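Local coordinates for protein phospholethanolamine N-methyltransferase 2 (Haemonchus contortus, PDB 4KRI) that probably methylates phosphoethanolamine derivatives, using S-adenosylmethionine, in nematode phosphocholine biosynthesis, at residues I365-E370 against F427-P432. Residues are numbered along the deposited sequence; the frame is centred on the assembly and turned at random.
Sequences IDIEVE and FAAVKP
Ile365 and Glu368 each exchange two backbone hydrogen bonds with the antiparallel strand 427-430, Ile365 with Val430 and Glu368 with Ala428, and because two residues, Asp366 and Ile367, lie opposite Ala429 alone, the register slips by one in a beta bulge. The bonds are of ordinary length and nearly straight; Glu368 N reaches Ala428 O at 2.8 Å with 172° at the hydrogen. The extra residue is absorbed at Asp366, where a positive phi of 49° goes with the turn of the chain; its OD2 lies 3.4 Å from the methyl Val430 CG2. That methyl is pressed harder by Ile365, whose CG1 lies 3.3 Å from Val430 CG2, a tight carbon contact. Ile365 chi1 of 57° sets CG1 between its own N and carbonyl carbon, directed at the partner strand, and CD1 continues to Pro432 CA at 3.9 Å. Beyond the bulge, Ile367 and Val369 share a face with Phe427. Ile367 CG2 and Val369 CG1 both come to the ring's edge near its plane, the former 4.0 Å from Phe427 CE1, while Ile367 CG1 rests 3.9 Å from Ala429 CB. Helix 352-362 covers this face, with Ala359 touching both Ile367 and Phe427. On the opposite face, with Ala428 and Val430, the extended Glu368 carries its carboxylate to a salt bridge with Arg216, which also pairs with Glu370. Strand 422-430 lies between strands 320-329 and 367-371, antiparallel to both, as the reversed last strand of the class I (Rossmann-like) methyltransferase fold.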
loop_
_atom_site.group_PDB
_atom_site.type_symbol
_atom_site.label_atom_id
_atom_site.label_comp_id
_atom_site.label_asym_id
_atom_site.label_seq_id
_atom_site.Cartn_x
_atom_site.Cartn_y
_atom_site.Cartn_z
ATOM N N ILE A 365 -15.272 -21.050 -3.412
ATOM C CA ILE A 365 -16.297 -21.947 -2.873
ATOM C C ILE A 365 -16.517 -21.631 -1.392
ATOM O O ILE A 365 -15.833 -20.770 -0.843
ATOM C CB ILE A 365 -15.907 -23.436 -3.031
ATOM C CG1 ILE A 365 -14.559 -23.718 -2.367
ATOM C CG2 ILE A 365 -15.834 -23.814 -4.493
ATOM C CD1 ILE A 365 -14.248 -25.214 -2.166
ATOM N N ASP A 366 -17.464 -22.321 -0.751
ATOM C CA ASP A 366 -17.758 -22.095 0.670
ATOM C C ASP A 366 -17.941 -20.615 0.984
ATOM O O ASP A 366 -17.345 -20.091 1.929
ATOM C CB ASP A 366 -16.654 -22.675 1.560
ATOM C CG ASP A 366 -16.495 -24.168 1.391
ATOM O OD1 ASP A 366 -17.452 -24.822 0.921
ATOM O OD2 ASP A 366 -15.414 -24.685 1.736
ATOM N N ILE A 367 -18.758 -19.940 0.181
ATOM C CA ILE A 367 -18.967 -18.502 0.339
ATOM C C ILE A 367 -19.894 -18.177 1.510
ATOM O O ILE A 367 -21.005 -18.705 1.605
ATOM C CB ILE A 367 -19.541 -17.888 -0.956
ATOM C CG1 ILE A 367 -18.498 -17.990 -2.081
ATOM C CG2 ILE A 367 -19.976 -16.446 -0.729
ATOM C CD1 ILE A 367 -19.073 -17.777 -3.487
ATOM N N GLU A 368 -19.425 -17.311 2.402
ATOM C CA GLU A 368 -20.241 -16.787 3.495
ATOM C C GLU A 368 -20.403 -15.281 3.326
ATOM O O GLU A 368 -19.411 -14.566 3.133
ATOM C CB GLU A 368 -19.566 -17.086 4.838
ATOM C CG GLU A 368 -20.314 -16.518 6.048
ATOM C CD GLU A 368 -19.568 -16.718 7.362
ATOM O OE1 GLU A 368 -18.495 -17.365 7.357
ATOM O OE2 GLU A 368 -20.060 -16.223 8.401
ATOM N N VAL A 369 -21.639 -14.791 3.388
ATOM C CA VAL A 369 -21.857 -13.350 3.407
ATOM C C VAL A 369 -22.735 -12.975 4.594
ATOM O O VAL A 369 -23.622 -13.740 4.991
ATOM C CB VAL A 369 -22.496 -12.822 2.104
ATOM C CG1 VAL A 369 -21.502 -12.893 0.953
ATOM C CG2 VAL A 369 -23.788 -13.595 1.771
ATOM N N GLU A 370 -22.488 -11.800 5.160
ATOM C CA GLU A 370 -23.307 -11.325 6.273
ATOM C C GLU A 370 -23.509 -9.824 6.281
ATOM O O GLU A 370 -22.579 -9.065 6.038
ATOM C CB GLU A 370 -22.702 -11.752 7.611
ATOM C CG GLU A 370 -23.484 -11.223 8.807
ATOM C CD GLU A 370 -23.130 -11.927 10.100
ATOM O OE1 GLU A 370 -23.015 -13.172 10.085
ATOM O OE2 GLU A 370 -22.982 -11.237 11.133
ATOM N N PHE A 427 -17.695 -10.748 4.022
ATOM C CA PHE A 427 -17.582 -11.773 2.994
ATOM C C PHE A 427 -16.405 -12.681 3.337
ATOM O O PHE A 427 -15.330 -12.203 3.692
ATOM C CB PHE A 427 -17.372 -11.128 1.619
ATOM C CG PHE A 427 -16.733 -12.040 0.608
ATOM C CD1 PHE A 427 -17.450 -13.086 0.032
ATOM C CD2 PHE A 427 -15.422 -11.835 0.215
ATOM C CE1 PHE A 427 -16.848 -13.929 -0.900
ATOM C CE2 PHE A 427 -14.811 -12.676 -0.711
ATOM C CZ PHE A 427 -15.528 -13.720 -1.273
ATOM N N ALA A 428 -16.613 -13.991 3.260
ATOM C CA ALA A 428 -15.495 -14.933 3.367
ATOM C C ALA A 428 -15.687 -16.051 2.356
ATOM O O ALA A 428 -16.815 -16.340 1.969
ATOM C CB ALA A 428 -15.399 -15.500 4.775
ATOM N N ALA A 429 -14.593 -16.672 1.919
ATOM C CA ALA A 429 -14.671 -17.789 0.982
ATOM C C ALA A 429 -13.330 -18.485 0.909
ATOM O O ALA A 429 -12.320 -17.982 1.427
ATOM C CB ALA A 429 -15.092 -17.309 -0.406
ATOM N N VAL A 430 -13.322 -19.647 0.273
ATOM C CA VAL A 430 -12.100 -20.432 0.160
ATOM C C VAL A 430 -11.764 -20.761 -1.302
ATOM O O VAL A 430 -12.658 -20.876 -2.153
ATOM C CB VAL A 430 -12.144 -21.714 1.052
ATOM C CG1 VAL A 430 -12.725 -21.405 2.413
ATOM C CG2 VAL A 430 -12.965 -22.779 0.420
ATOM N N LYS A 431 -10.472 -20.883 -1.585
ATOM C CA LYS A 431 -10.011 -21.310 -2.899
ATOM C C LYS A 431 -10.034 -22.826 -2.906
ATOM O O LYS A 431 -9.548 -23.445 -1.973
ATOM C CB LYS A 431 -8.585 -20.815 -3.145
ATOM C CG LYS A 431 -7.997 -21.254 -4.489
ATOM C CD LYS A 431 -6.711 -20.478 -4.784
ATOM C CE LYS A 431 -6.059 -20.930 -6.085
ATOM N NZ LYS A 431 -4.872 -20.048 -6.349
ATOM N N PRO A 432 -10.629 -23.435 -3.948
ATOM C CA PRO A 432 -10.786 -24.892 -3.912
ATOM C C PRO A 432 -9.491 -25.661 -3.781
ATOM O O PRO A 432 -8.463 -25.162 -4.267
ATOM C CB PRO A 432 -11.456 -25.226 -5.265
ATOM C CG PRO A 432 -11.664 -23.900 -5.982
ATOM C CD PRO A 432 -11.503 -22.810 -4.954
#